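Local structure of protein tyrosine phosphatase-like protein (Leishmania major, 3S4O) at residues R46-Y59 / P110-A123. The protein dephosphorylates phosphotyrosine in proteins and may act as a virulence factor that supports survival of the parasite inside host macrophages. Numbering follows the deposited sequence.
Sequences RGVRHLVRVCGPTY and PTIGVHCVAGLGRA. With THJ (thiosulfate), chain C.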
loop_
_atom_site.group_PDB
_atom_site.type_symbol
_atom_site.label_atom_id
_atom_site.label_comp_id
_atom_site.label_asym_id
_atom_site.label_seq_id
_atom_site.Cartn_x
_atom_site.Cartn_y
_atom_site.Cartn_z
ATOM N N ARG A 46 -7.572 2.604 -12.645
ATOM C CA ARG A 46 -8.026 2.381 -11.262
ATOM C C ARG A 46 -7.722 3.596 -10.384
ATOM O O ARG A 46 -7.762 3.516 -9.153
ATOM C CB ARG A 46 -7.368 1.125 -10.691
ATOM C CG ARG A 46 -7.973 -0.135 -11.226
ATOM C CD ARG A 46 -7.109 -1.325 -10.905
ATOM N NE ARG A 46 -7.639 -2.547 -11.499
ATOM C CZ ARG A 46 -7.606 -2.829 -12.801
ATOM N NH1 ARG A 46 -7.045 -1.987 -13.672
ATOM N NH2 ARG A 46 -8.139 -3.965 -13.236
ATOM N N GLY A 47 -7.391 4.710 -11.031
ATOM C CA GLY A 47 -7.193 5.967 -10.354
ATOM C C GLY A 47 -6.000 6.054 -9.432
ATOM O O GLY A 47 -5.978 6.895 -8.533
ATOM N N VAL A 48 -4.980 5.231 -9.675
ATOM C CA VAL A 48 -3.836 5.193 -8.780
ATOM C C VAL A 48 -3.087 6.520 -8.752
ATOM O O VAL A 48 -2.687 7.049 -9.778
ATOM C CB VAL A 48 -2.855 4.045 -9.105
ATOM C CG1 VAL A 48 -1.602 4.178 -8.241
ATOM C CG2 VAL A 48 -3.546 2.685 -8.868
ATOM N N ARG A 49 -2.879 7.019 -7.543
ATOM C CA ARG A 49 -2.207 8.290 -7.302
ATOM C C ARG A 49 -0.727 8.050 -6.974
ATOM O O ARG A 49 0.159 8.769 -7.437
ATOM C CB ARG A 49 -2.929 9.017 -6.143
ATOM C CG ARG A 49 -2.360 10.379 -5.742
ATOM C CD ARG A 49 -2.602 11.464 -6.795
ATOM N NE ARG A 49 -1.593 11.446 -7.854
ATOM C CZ ARG A 49 -0.368 11.974 -7.762
ATOM N NH1 ARG A 49 0.034 12.607 -6.660
ATOM N NH2 ARG A 49 0.465 11.882 -8.796
ATOM N N HIS A 50 -0.492 7.037 -6.152
ATOM C CA HIS A 50 0.836 6.718 -5.624
ATOM C C HIS A 50 1.144 5.237 -5.855
ATOM O O HIS A 50 0.297 4.385 -5.631
ATOM C CB HIS A 50 0.891 6.999 -4.118
ATOM C CG HIS A 50 0.809 8.451 -3.768
ATOM N ND1 HIS A 50 1.853 9.327 -3.987
ATOM C CD2 HIS A 50 -0.191 9.183 -3.218
ATOM C CE1 HIS A 50 1.495 10.542 -3.604
ATOM N NE2 HIS A 50 0.260 10.481 -3.130
ATOM N N LEU A 51 2.350 4.959 -6.319
ATOM C CA LEU A 51 2.832 3.591 -6.468
ATOM C C LEU A 51 4.071 3.418 -5.622
ATOM O O LEU A 51 5.051 4.142 -5.794
ATOM C CB LEU A 51 3.143 3.249 -7.922
ATOM C CG LEU A 51 3.490 1.777 -8.223
ATOM C CD1 LEU A 51 2.395 0.803 -7.844
ATOM C CD2 LEU A 51 3.846 1.614 -9.699
ATOM N N VAL A 52 3.999 2.472 -4.691
ATOM C CA VAL A 52 5.095 2.189 -3.767
ATOM C C VAL A 52 5.700 0.841 -4.113
ATOM O O VAL A 52 5.014 -0.193 -4.113
ATOM C CB VAL A 52 4.614 2.193 -2.295
ATOM C CG1 VAL A 52 5.775 1.914 -1.322
ATOM C CG2 VAL A 52 3.960 3.521 -1.960
ATOM N N ARG A 53 6.977 0.841 -4.452
ATOM C CA ARG A 53 7.657 -0.432 -4.647
ATOM C C ARG A 53 8.601 -0.690 -3.494
ATOM O O ARG A 53 9.461 0.131 -3.178
ATOM C CB ARG A 53 8.359 -0.546 -5.999
ATOM C CG ARG A 53 9.352 0.508 -6.316
ATOM C CD ARG A 53 9.659 0.488 -7.813
ATOM N NE ARG A 53 10.833 1.291 -8.122
ATOM C CZ ARG A 53 11.548 1.199 -9.239
ATOM N NH1 ARG A 53 11.224 0.330 -10.189
ATOM N NH2 ARG A 53 12.600 1.990 -9.396
ATOM N N VAL A 54 8.410 -1.842 -2.863
ATOM C CA VAL A 54 9.170 -2.205 -1.681
ATOM C C VAL A 54 10.212 -3.292 -1.984
ATOM O O VAL A 54 10.823 -3.815 -1.062
ATOM C CB VAL A 54 8.236 -2.618 -0.512
ATOM C CG1 VAL A 54 7.428 -1.415 -0.027
ATOM C CG2 VAL A 54 7.292 -3.731 -0.916
ATOM N N CYS A 55 10.435 -3.566 -3.277
ATOM C CA CYS A 55 11.384 -4.594 -3.743
ATOM C C CYS A 55 12.525 -3.897 -4.450
ATOM O O CYS A 55 12.479 -2.685 -4.652
ATOM C CB CYS A 55 10.727 -5.546 -4.757
ATOM S SG CYS A 55 10.059 -4.699 -6.245
ATOM N N GLY A 56 13.538 -4.657 -4.859
ATOM C CA GLY A 56 14.647 -4.089 -5.622
ATOM C C GLY A 56 14.170 -3.808 -7.046
ATOM O O GLY A 56 13.461 -4.647 -7.623
ATOM N N PRO A 57 14.515 -2.636 -7.611
ATOM C CA PRO A 57 13.996 -2.248 -8.936
ATOM C C PRO A 57 14.106 -3.376 -9.951
ATOM O O PRO A 57 15.141 -4.030 -10.046
ATOM C CB PRO A 57 14.894 -1.079 -9.357
ATOM C CG PRO A 57 15.840 -0.843 -8.218
ATOM C CD PRO A 57 15.856 -2.071 -7.390
ATOM N N THR A 58 13.012 -3.610 -10.658
ATOM C CA THR A 58 12.948 -4.571 -11.749
ATOM C C THR A 58 12.571 -3.854 -13.055
ATOM O O THR A 58 12.407 -4.492 -14.104
ATOM C CB THR A 58 11.937 -5.689 -11.396
ATOM O OG1 THR A 58 12.606 -6.697 -10.628
ATOM C CG2 THR A 58 11.325 -6.324 -12.641
ATOM N N TYR A 59 12.485 -2.525 -12.984
ATOM C CA TYR A 59 12.074 -1.701 -14.123
ATOM C C TYR A 59 12.304 -0.208 -13.887
ATOM O O TYR A 59 12.614 0.229 -12.777
ATOM C CB TYR A 59 10.592 -1.942 -14.447
ATOM C CG TYR A 59 9.651 -1.394 -13.406
ATOM C CD1 TYR A 59 9.308 -2.146 -12.286
ATOM C CD2 TYR A 59 9.116 -0.121 -13.534
ATOM C CE1 TYR A 59 8.450 -1.637 -11.321
ATOM C CE2 TYR A 59 8.249 0.399 -12.577
ATOM C CZ TYR A 59 7.923 -0.364 -11.477
ATOM O OH TYR A 59 7.064 0.153 -10.534
ATOM N N PRO A 110 -7.988 8.621 -2.273
ATOM C CA PRO A 110 -6.943 8.128 -3.157
ATOM C C PRO A 110 -6.776 6.619 -3.146
ATOM O O PRO A 110 -6.956 5.970 -2.111
ATOM C CB PRO A 110 -5.666 8.755 -2.603
ATOM C CG PRO A 110 -5.980 9.201 -1.261
ATOM C CD PRO A 110 -7.445 9.181 -1.029
ATOM N N THR A 111 -6.447 6.089 -4.318
ATOM C CA THR A 111 -5.988 4.731 -4.462
ATOM C C THR A 111 -4.467 4.767 -4.436
ATOM O O THR A 111 -3.825 5.585 -5.109
ATOM C CB THR A 111 -6.527 4.067 -5.745
ATOM O OG1 THR A 111 -7.958 4.055 -5.703
ATOM C CG2 THR A 111 -6.038 2.624 -5.862
ATOM N N ILE A 112 -3.902 3.900 -3.608
ATOM C CA ILE A 112 -2.469 3.828 -3.426
ATOM C C ILE A 112 -2.052 2.405 -3.686
ATOM O O ILE A 112 -2.550 1.484 -3.051
ATOM C CB ILE A 112 -2.059 4.284 -2.011
ATOM C CG1 ILE A 112 -2.349 5.789 -1.856
ATOM C CG2 ILE A 112 -0.574 3.958 -1.719
ATOM C CD1 ILE A 112 -2.713 6.178 -0.465
ATOM N N GLY A 113 -1.163 2.227 -4.652
ATOM C CA GLY A 113 -0.690 0.903 -5.036
ATOM C C GLY A 113 0.605 0.532 -4.350
ATOM O O GLY A 113 1.440 1.388 -4.073
ATOM N N VAL A 114 0.755 -0.759 -4.070
ATOM C CA VAL A 114 1.952 -1.301 -3.452
ATOM C C VAL A 114 2.305 -2.655 -4.065
ATOM O O VAL A 114 1.486 -3.557 -4.101
ATOM C CB VAL A 114 1.807 -1.468 -1.918
ATOM C CG1 VAL A 114 3.162 -1.745 -1.292
ATOM C CG2 VAL A 114 1.191 -0.237 -1.278
ATOM N N HIS A 115 3.532 -2.784 -4.555
ATOM C CA HIS A 115 4.004 -4.064 -5.082
ATOM C C HIS A 115 5.396 -4.441 -4.605
ATOM O O HIS A 115 6.196 -3.596 -4.227
ATOM C CB HIS A 115 3.928 -4.108 -6.624
ATOM C CG HIS A 115 4.989 -3.317 -7.324
ATOM N ND1 HIS A 115 6.286 -3.766 -7.448
ATOM C CD2 HIS A 115 4.938 -2.128 -7.970
ATOM C CE1 HIS A 115 6.995 -2.874 -8.113
ATOM N NE2 HIS A 115 6.199 -1.872 -8.449
ATOM N N CYS A 116 5.659 -5.738 -4.611
ATOM C CA CYS A 116 7.012 -6.243 -4.474
ATOM C C CYS A 116 7.212 -7.280 -5.587
ATOM O O CYS A 116 7.422 -6.907 -6.739
ATOM C CB CYS A 116 7.240 -6.791 -3.068
ATOM S SG CYS A 116 8.974 -6.935 -2.490
ATOM N N VAL A 117 7.173 -8.567 -5.248
ATOM C CA VAL A 117 7.042 -9.641 -6.236
ATOM C C VAL A 117 5.783 -10.464 -5.968
ATOM O O VAL A 117 4.781 -10.296 -6.662
ATOM C CB VAL A 117 8.275 -10.574 -6.275
ATOM C CG1 VAL A 117 8.294 -11.351 -7.588
ATOM C CG2 VAL A 117 9.566 -9.792 -6.098
ATOM N N ALA A 118 5.836 -11.321 -4.944
ATOM C CA ALA A 118 4.774 -12.300 -4.640
ATOM C C ALA A 118 3.497 -11.657 -4.092
ATOM O O ALA A 118 2.394 -12.170 -4.308
ATOM C CB ALA A 118 5.289 -13.348 -3.650
ATOM N N GLY A 119 3.654 -10.545 -3.376
ATOM C CA GLY A 119 2.530 -9.878 -2.734
ATOM C C GLY A 119 2.100 -10.632 -1.489
ATOM O O GLY A 119 0.958 -10.490 -1.044
ATOM N N LEU A 120 3.019 -11.425 -0.929
ATOM C CA LEU A 120 2.747 -12.268 0.236
ATOM C C LEU A 120 3.359 -11.769 1.550
ATOM O O LEU A 120 3.072 -12.298 2.620
ATOM C CB LEU A 120 3.228 -13.692 -0.034
ATOM C CG LEU A 120 2.361 -14.449 -1.042
ATOM C CD1 LEU A 120 3.015 -15.780 -1.412
ATOM C CD2 LEU A 120 0.942 -14.656 -0.511
ATOM N N GLY A 121 4.199 -10.753 1.486
ATOM C CA GLY A 121 4.962 -10.365 2.663
ATOM C C GLY A 121 5.053 -8.871 2.826
ATOM O O GLY A 121 4.308 -8.276 3.603
ATOM N N ARG A 122 5.944 -8.272 2.047
ATOM C CA ARG A 122 6.358 -6.894 2.257
ATOM C C ARG A 122 5.253 -5.899 1.896
ATOM O O ARG A 122 4.971 -4.963 2.651
ATOM C CB ARG A 122 7.608 -6.623 1.430
ATOM C CG ARG A 122 8.819 -7.300 1.952
ATOM C CD ARG A 122 10.002 -7.036 1.032
ATOM N NE ARG A 122 10.056 -8.065 0.008
ATOM C CZ ARG A 122 11.080 -8.281 -0.806
ATOM N NH1 ARG A 122 12.167 -7.523 -0.758
ATOM N NH2 ARG A 122 11.004 -9.264 -1.690
ATOM N N ALA A 123 4.639 -6.114 0.741
ATOM C CA ALA A 123 3.517 -5.285 0.307
ATOM C C ALA A 123 2.354 -5.302 1.304
ATOM O O ALA A 123 1.947 -4.242 1.762
ATOM C CB ALA A 123 3.041 -5.666 -1.100
HETATM S S1 THJ C . 6.602 -10.000 -1.108
HETATM O O1 THJ C . 7.770 -9.483 -0.361
HETATM O O2 THJ C . 5.976 -11.097 -0.331
HETATM O O3 THJ C . 7.046 -10.556 -2.409
HETATM S S2 THJ C . 5.314 -8.570 -1.387
#
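H115 reaches from the end of strand 111-115 across R53 of strand 48-53 toward Y59. Its ring is set between the backbone N and the carbonyl carbon (chi1 75°), which swings it over the neighbouring strand. CB leads to CG and a ring with R53 CA over one face. Around it, H115 CD2 meets L51 CD1 at the edge (3.9 Å), H115 ND1 weakly bonds C116 O, H115 CE1 lies 3.4 Å from R53 CB, and H115 NE2, at the tip, hydrogen-bonds Y59 OH at 3.0 Å. The two rings meet rim to rim, planes at 39°, while R53 NH1 sits over the centre of the Y59 ring and donates to Y59 O; R53 NE is hydrogen-bonded to S73. Leading up to this cluster, the two strands run parallel, tied by a ladder from R49 N to V54 N. G113 N donates to H50 O (2.8 Å) and V52 N to G113 O.

V54 CG2 packs on C116 CB (3.7 Å) and R122 CB beside the phosphatase P-loop, where A118 N donates to thiosulfate O3 (2.9 Å). C116, the predicted phosphocysteine nucleophile, can form a disulfide with C55, but in this conformer C55 SG lies 4.5 Å from C116 SG, unbonded. Strand 111-115 lies between strands 48-53 and 21-28; helix 84-103 packs on H50 and I112, helix 36-44 on L51 and H115 of the other face.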